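Local coordinates for protein flavodoxin (Streptococcus pneumoniae serotype 4, PDB 5LJL) that binds FMN and probably serves as a low-potential electron donor to a number of redox enzymes, at residues Ala3-Met12 against Phe47-Tyr58. Sequence-based numbering, arbitrary orientation.
Sequences ALAKIVFASM and FLEADIAIVATY. With PO4 (phosphate ion), chain B.
D51 and L4 join the two segments where they begin to run side by side. The D51 carboxylate turns OD1 back to the L4 backbone N, taking its hydrogen on the anti lone pair at 3.0 Å and nearly straight, 167°. L4 O answers with two bonds, to D51 N and I52 N, the second in its carbonyl plane. From there strands 4-9 and 52-56 run parallel, K6 and V8 each bonding through N and O, until A10 N reaches A56 O.

On one face I7 and I54 run alongside each other, I7 CG1 meeting I54 CD1 at 3.9 Å, with A5 against I52 and F9 CB against A56 in line with them. The F47 ring packs on the other face, A53 CB over its centre, 3.5 Å above the ring plane; V8 CG2 touches F47 CZ at 3.7 Å, and K6 CB sits at the ring edge. Beyond that edge the K6 chain runs extended past A50 CB and bends only at its last torsion (chi4 -60°); NZ stays 4.5 Å from E49 OE1 and makes its salt bridge with D35 on the neighbouring strand.

In the flavodoxin fold, a five-stranded parallel sheet ordered 2-1-3-4-5 between helices, 52-56 is the middle strand and 4-9 lies between it and 33-38. Y58 CG sits between the backbone N and the carbonyl carbon (chi1 68°), and the ring turns its edge to A10 O and S11 N. M12 CB lies over one face, 4.2 Å from the Y58 centroid, and the thioether curls round so that CE meets Y58 OH at 3.4 Å, while that hydroxyl is hydrogen-bonded to E68. S11 OG and M12 N, with T13, N15 and T16, bind a free phosphate ion, probably from the crystallisation liquor, in what is probably the FMN phosphate site, as in other flavodoxins.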
ATOM      1  N   ALA A   3      -5.442   3.033 -16.421  1.00 26.22           N
ATOM      2  CA  ALA A   3      -6.333   3.007 -15.241  1.00 21.41           C
ATOM      3  C   ALA A   3      -5.772   4.097 -14.282  1.00 19.78           C
ATOM      4  O   ALA A   3      -4.723   4.668 -14.583  1.00 17.23           O
ATOM      5  CB  ALA A   3      -6.305   1.617 -14.606  1.00 22.31           C
ATOM      6  N   LEU A   4      -6.445   4.334 -13.155  1.00 18.66           N
ATOM      7  CA  LEU A   4      -5.992   5.253 -12.093  1.00 16.32           C
ATOM      8  C   LEU A   4      -5.647   4.457 -10.799  1.00 14.92           C
ATOM      9  O   LEU A   4      -6.495   3.712 -10.325  1.00 14.91           O
ATOM     10  CB  LEU A   4      -7.095   6.254 -11.791  1.00 16.87           C
ATOM     11  CG  LEU A   4      -6.784   7.199 -10.593  1.00 16.46           C
ATOM     12  CD1 LEU A   4      -5.476   7.869 -10.833  1.00 17.25           C
ATOM     13  CD2 LEU A   4      -7.931   8.185 -10.320  1.00 18.04           C
ATOM     14  N   ALA A   5      -4.393   4.509 -10.346  1.00 13.49           N
ATOM     15  CA  ALA A   5      -3.949   3.887  -9.082  1.00 12.22           C
ATOM     16  C   ALA A   5      -3.682   5.031  -8.063  1.00 12.76           C
ATOM     17  O   ALA A   5      -3.041   6.030  -8.417  1.00 13.15           O
ATOM     18  CB  ALA A   5      -2.712   3.094  -9.306  1.00 11.12           C
ATOM     19  N   LYS A   6      -4.184   4.886  -6.819  1.00 11.44           N
ATOM     20  CA  LYS A   6      -3.894   5.828  -5.684  1.00 11.93           C
ATOM     21  C   LYS A   6      -3.080   5.040  -4.670  1.00 11.39           C
ATOM     22  O   LYS A   6      -3.532   3.968  -4.229  1.00 11.63           O
ATOM     23  CB  LYS A   6      -5.170   6.398  -5.124  1.00 11.39           C
ATOM     24  CG  LYS A   6      -5.813   7.479  -5.999  1.00 11.93           C
ATOM     25  CD  LYS A   6      -7.122   7.963  -5.380  1.00 13.09           C
ATOM     26  CE  LYS A   6      -7.830   9.122  -6.077  1.00 14.85           C
ATOM     27  NZ  LYS A   6      -6.994  10.305  -6.113  1.00 16.51           N
ATOM     28  N   ILE A   7      -1.853   5.476  -4.443  1.00 10.36           N
ATOM     29  CA  ILE A   7      -0.952   4.873  -3.458  1.00 10.39           C
ATOM     30  C   ILE A   7      -0.866   5.806  -2.255  1.00 12.07           C
ATOM     31  O   ILE A   7      -0.527   7.023  -2.420  1.00 11.85           O
ATOM     32  CB  ILE A   7       0.466   4.635  -4.088  1.00 11.55           C
ATOM     33  CG1 ILE A   7       0.399   3.725  -5.314  1.00 12.15           C
ATOM     34  CG2 ILE A   7       1.494   4.128  -3.060  1.00 11.79           C
ATOM     35  CD1 ILE A   7       1.731   3.604  -6.064  1.00 13.39           C
ATOM     36  N   VAL A   8      -1.176   5.294  -1.071  1.00 11.31           N
ATOM     37  CA  VAL A   8      -1.119   6.101   0.164  1.00 11.84           C
ATOM     38  C   VAL A   8      -0.064   5.496   1.041  1.00 11.47           C
ATOM     39  O   VAL A   8      -0.111   4.277   1.305  1.00 10.78           O
ATOM     40  CB  VAL A   8      -2.494   6.170   0.838  1.00 12.77           C
ATOM     41  CG1 VAL A   8      -2.411   7.018   2.116  1.00 13.11           C
ATOM     42  CG2 VAL A   8      -3.516   6.710  -0.145  1.00 13.41           C
ATOM     43  N   PHE A   9       0.862   6.312   1.522  1.00  9.68           N
ATOM     44  CA  PHE A   9       1.975   5.814   2.308  1.00 10.91           C
ATOM     45  C   PHE A   9       2.118   6.500   3.676  1.00 10.91           C
ATOM     46  O   PHE A   9       1.640   7.645   3.883  1.00 11.78           O
ATOM     47  CB  PHE A   9       3.326   5.867   1.559  1.00 11.10           C
ATOM     48  CG  PHE A   9       3.879   7.250   1.357  1.00 11.99           C
ATOM     49  CD1 PHE A   9       4.624   7.860   2.357  1.00 12.58           C
ATOM     50  CD2 PHE A   9       3.628   7.928   0.166  1.00 12.41           C
ATOM     51  CE1 PHE A   9       5.133   9.144   2.146  1.00 12.97           C
ATOM     52  CE2 PHE A   9       4.124   9.207  -0.054  1.00 12.49           C
ATOM     53  CZ  PHE A   9       4.856   9.804   0.951  1.00 12.68           C
ATOM     54  N   ALA A  10       2.731   5.790   4.598  1.00 12.28           N
ATOM     55  CA  ALA A  10       3.246   6.349   5.845  1.00 12.72           C
ATOM     56  C   ALA A  10       4.727   5.923   5.912  1.00 12.34           C
ATOM     57  O   ALA A  10       5.039   4.752   5.634  1.00 13.31           O
ATOM     58  CB  ALA A  10       2.476   5.812   7.017  1.00 13.47           C
ATOM     59  N   SER A  11       5.592   6.807   6.372  1.00 12.74           N
ATOM     60  CA  SER A  11       7.019   6.548   6.383  1.00 13.40           C
ATOM     61  C   SER A  11       7.679   7.406   7.451  1.00 16.05           C
ATOM     62  O   SER A  11       7.474   8.624   7.444  1.00 16.28           O
ATOM     63  CB  SER A  11       7.632   6.845   5.010  1.00 14.35           C
ATOM     64  OG  SER A  11       9.004   6.425   4.967  1.00 14.64           O
ATOM     65  N   MET A  12       8.422   6.789   8.353  1.00 16.34           N
ATOM     66  CA  MET A  12       9.178   7.528   9.409  1.00 18.56           C
ATOM     67  C   MET A  12      10.623   7.770   8.982  1.00 17.59           C
ATOM     68  O   MET A  12      11.115   8.917   9.105  1.00 18.06           O
ATOM     69  CB  MET A  12       9.126   6.760  10.781  1.00 23.69           C
ATOM     70  CG  MET A  12       9.519   7.581  12.001  1.00 28.95           C
ATOM     71  SD  MET A  12       9.136   6.548  13.450  1.00 41.55           S
ATOM     72  CE  MET A  12       7.531   7.294  13.794  1.00 39.85           C
ATOM     73  N   PHE A  47     -10.148   6.881  -2.435  1.00 12.64           N
ATOM     74  CA  PHE A  47     -10.137   5.541  -3.102  1.00 12.04           C
ATOM     75  C   PHE A  47     -11.361   5.239  -3.971  1.00 13.32           C
ATOM     76  O   PHE A  47     -11.230   4.441  -4.950  1.00 14.58           O
ATOM     77  CB  PHE A  47      -9.920   4.425  -2.065  1.00 12.02           C
ATOM     78  CG  PHE A  47      -8.469   4.313  -1.528  1.00 11.49           C
ATOM     79  CD1 PHE A  47      -7.348   4.616  -2.299  1.00 10.88           C
ATOM     80  CD2 PHE A  47      -8.253   3.741  -0.244  1.00 11.74           C
ATOM     81  CE1 PHE A  47      -6.056   4.448  -1.782  1.00 11.86           C
ATOM     82  CE2 PHE A  47      -6.923   3.540   0.260  1.00 10.85           C
ATOM     83  CZ  PHE A  47      -5.860   3.895  -0.548  1.00 10.57           C
ATOM     84  N   LEU A  48     -12.523   5.807  -3.616  1.00 13.07           N
ATOM     85  CA  LEU A  48     -13.716   5.616  -4.502  1.00 14.75           C
ATOM     86  C   LEU A  48     -13.488   6.013  -5.930  1.00 15.19           C
ATOM     87  O   LEU A  48     -14.140   5.462  -6.821  1.00 16.43           O
ATOM     88  CB  LEU A  48     -14.950   6.315  -3.948  1.00 16.07           C
ATOM     89  CG  LEU A  48     -15.440   5.741  -2.600  1.00 17.63           C
ATOM     90  CD1 LEU A  48     -16.373   6.665  -1.814  1.00 21.31           C
ATOM     91  CD2 LEU A  48     -16.007   4.337  -2.782  1.00 18.50           C
ATOM     92  N   GLU A  49     -12.620   7.001  -6.144  1.00 14.94           N
ATOM     93  CA  GLU A  49     -12.300   7.492  -7.477  1.00 17.73           C
ATOM     94  C   GLU A  49     -11.333   6.644  -8.267  1.00 18.15           C
ATOM     95  O   GLU A  49     -11.196   6.824  -9.480  1.00 21.15           O
ATOM     96  CB  GLU A  49     -11.789   8.930  -7.396  1.00 23.45           C
ATOM     97  CG  GLU A  49     -12.854   9.883  -6.866  1.00 27.74           C
ATOM     98  CD  GLU A  49     -12.316  11.192  -6.311  1.00 37.05           C
ATOM     99  OE1 GLU A  49     -11.375  11.143  -5.473  1.00 47.66           O
ATOM    100  OE2 GLU A  49     -12.892  12.277  -6.665  1.00 48.36           O
ATOM    101  N   ALA A  50     -10.606   5.726  -7.631  1.00 15.46           N
ATOM    102  CA  ALA A  50      -9.560   5.000  -8.329  1.00 15.92           C
ATOM    103  C   ALA A  50      -9.971   3.594  -8.740  1.00 14.70           C
ATOM    104  O   ALA A  50     -10.906   3.021  -8.214  1.00 16.76           O
ATOM    105  CB  ALA A  50      -8.365   4.905  -7.434  1.00 16.42           C
ATOM    106  N   ASP A  51      -9.215   3.019  -9.649  1.00 13.66           N
ATOM    107  CA  ASP A  51      -9.404   1.592 -10.012  1.00 14.11           C
ATOM    108  C   ASP A  51      -8.571   0.713  -9.111  1.00 13.99           C
ATOM    109  O   ASP A  51      -8.969  -0.450  -8.820  1.00 14.62           O
ATOM    110  CB  ASP A  51      -8.987   1.403 -11.443  1.00 14.95           C
ATOM    111  CG  ASP A  51      -9.783   2.304 -12.399  1.00 15.51           C
ATOM    112  OD1 ASP A  51      -9.168   3.199 -13.049  1.00 16.44           O
ATOM    113  OD2 ASP A  51     -11.010   2.132 -12.468  1.00 20.52           O
ATOM    114  N   ILE A  52      -7.398   1.208  -8.704  1.00 12.58           N
ATOM    115  CA  ILE A  52      -6.494   0.432  -7.809  1.00 12.88           C
ATOM    116  C   ILE A  52      -6.221   1.274  -6.607  1.00 12.62           C
ATOM    117  O   ILE A  52      -5.958   2.466  -6.725  1.00 12.67           O
ATOM    118  CB  ILE A  52      -5.159   0.091  -8.500  1.00 13.50           C
ATOM    119  CG1 ILE A  52      -5.386  -0.972  -9.614  1.00 13.75           C
ATOM    120  CG2 ILE A  52      -4.082  -0.380  -7.499  1.00 13.41           C
ATOM    121  CD1 ILE A  52      -4.244  -0.993 -10.596  1.00 14.30           C
ATOM    122  N   ALA A  53      -6.353   0.666  -5.441  1.00 11.06           N
ATOM    123  CA  ALA A  53      -6.009   1.267  -4.106  1.00 10.63           C
ATOM    124  C   ALA A  53      -4.837   0.531  -3.465  1.00  9.66           C
ATOM    125  O   ALA A  53      -4.976  -0.679  -3.255  1.00  9.30           O
ATOM    126  CB  ALA A  53      -7.214   1.195  -3.180  1.00 10.89           C
ATOM    127  N   ILE A  54      -3.766   1.243  -3.105  1.00  9.14           N
ATOM    128  CA  ILE A  54      -2.566   0.651  -2.494  1.00  9.07           C
ATOM    129  C   ILE A  54      -2.226   1.438  -1.213  1.00  9.75           C
ATOM    130  O   ILE A  54      -2.208   2.708  -1.231  1.00  9.69           O
ATOM    131  CB  ILE A  54      -1.384   0.626  -3.455  1.00  9.38           C
ATOM    132  CG1 ILE A  54      -1.670  -0.247  -4.699  1.00  9.18           C
ATOM    133  CG2 ILE A  54      -0.094   0.213  -2.769  1.00  9.28           C
ATOM    134  CD1 ILE A  54      -0.800   0.020  -5.857  1.00  9.13           C
ATOM    135  N   VAL A  55      -1.937   0.692  -0.147  1.00  8.91           N
ATOM    136  CA  VAL A  55      -1.352   1.239   1.067  1.00  8.85           C
ATOM    137  C   VAL A  55       0.052   0.694   1.196  1.00  9.11           C
ATOM    138  O   VAL A  55       0.262  -0.522   1.057  1.00  8.78           O
ATOM    139  CB  VAL A  55      -2.169   0.941   2.343  1.00  9.41           C
ATOM    140  CG1 VAL A  55      -1.378   1.203   3.606  1.00  9.02           C
ATOM    141  CG2 VAL A  55      -3.489   1.704   2.271  1.00  9.06           C
ATOM    142  N   ALA A  56       0.970   1.623   1.465  1.00  9.61           N
ATOM    143  CA  ALA A  56       2.348   1.280   1.818  1.00  8.88           C
ATOM    144  C   ALA A  56       2.580   1.772   3.232  1.00  9.92           C
ATOM    145  O   ALA A  56       2.510   2.981   3.491  1.00 11.61           O
ATOM    146  CB  ALA A  56       3.299   1.972   0.812  1.00  9.45           C
ATOM    147  N   THR A  57       2.864   0.903   4.178  1.00  9.76           N
ATOM    148  CA  THR A  57       2.998   1.310   5.587  1.00 10.96           C
ATOM    149  C   THR A  57       4.149   0.653   6.319  1.00 10.29           C
ATOM    150  O   THR A  57       4.421  -0.512   6.124  1.00 11.17           O
ATOM    151  CB  THR A  57       1.646   1.076   6.326  1.00 11.22           C
ATOM    152  OG1 THR A  57       1.694   1.689   7.635  1.00 12.02           O
ATOM    153  CG2 THR A  57       1.271  -0.399   6.403  1.00 11.54           C
ATOM    154  N   TYR A  58       4.770   1.398   7.223  1.00 10.72           N
ATOM    155  CA  TYR A  58       5.678   0.839   8.244  1.00 11.24           C
ATOM    156  C   TYR A  58       4.757   0.373   9.432  1.00 12.14           C
ATOM    157  O   TYR A  58       3.550   0.565   9.412  1.00 12.14           O
ATOM    158  CB  TYR A  58       6.737   1.850   8.687  1.00 12.08           C
ATOM    159  CG  TYR A  58       6.254   3.064   9.487  1.00 12.21           C
ATOM    160  CD1 TYR A  58       5.759   4.153   8.851  1.00 13.37           C
ATOM    161  CD2 TYR A  58       6.319   3.099  10.878  1.00 13.68           C
ATOM    162  CE1 TYR A  58       5.414   5.317   9.566  1.00 13.30           C
ATOM    163  CE2 TYR A  58       5.900   4.205  11.620  1.00 14.44           C
ATOM    164  CZ  TYR A  58       5.445   5.322  10.978  1.00 13.91           C
ATOM    165  OH  TYR A  58       5.037   6.442  11.679  1.00 17.47           O
TER
HETATM  166  P   PO4 B 201      10.110   3.526   7.288  1.00 12.35           P
HETATM  167  O1  PO4 B 201       9.321   4.119   6.186  1.00 13.12           O
HETATM  168  O2  PO4 B 201      11.594   3.768   7.099  1.00 12.42           O
HETATM  169  O3  PO4 B 201       9.858   2.067   7.375  1.00 13.94           O
HETATM  170  O4  PO4 B 201       9.721   4.134   8.545  1.00 12.17           O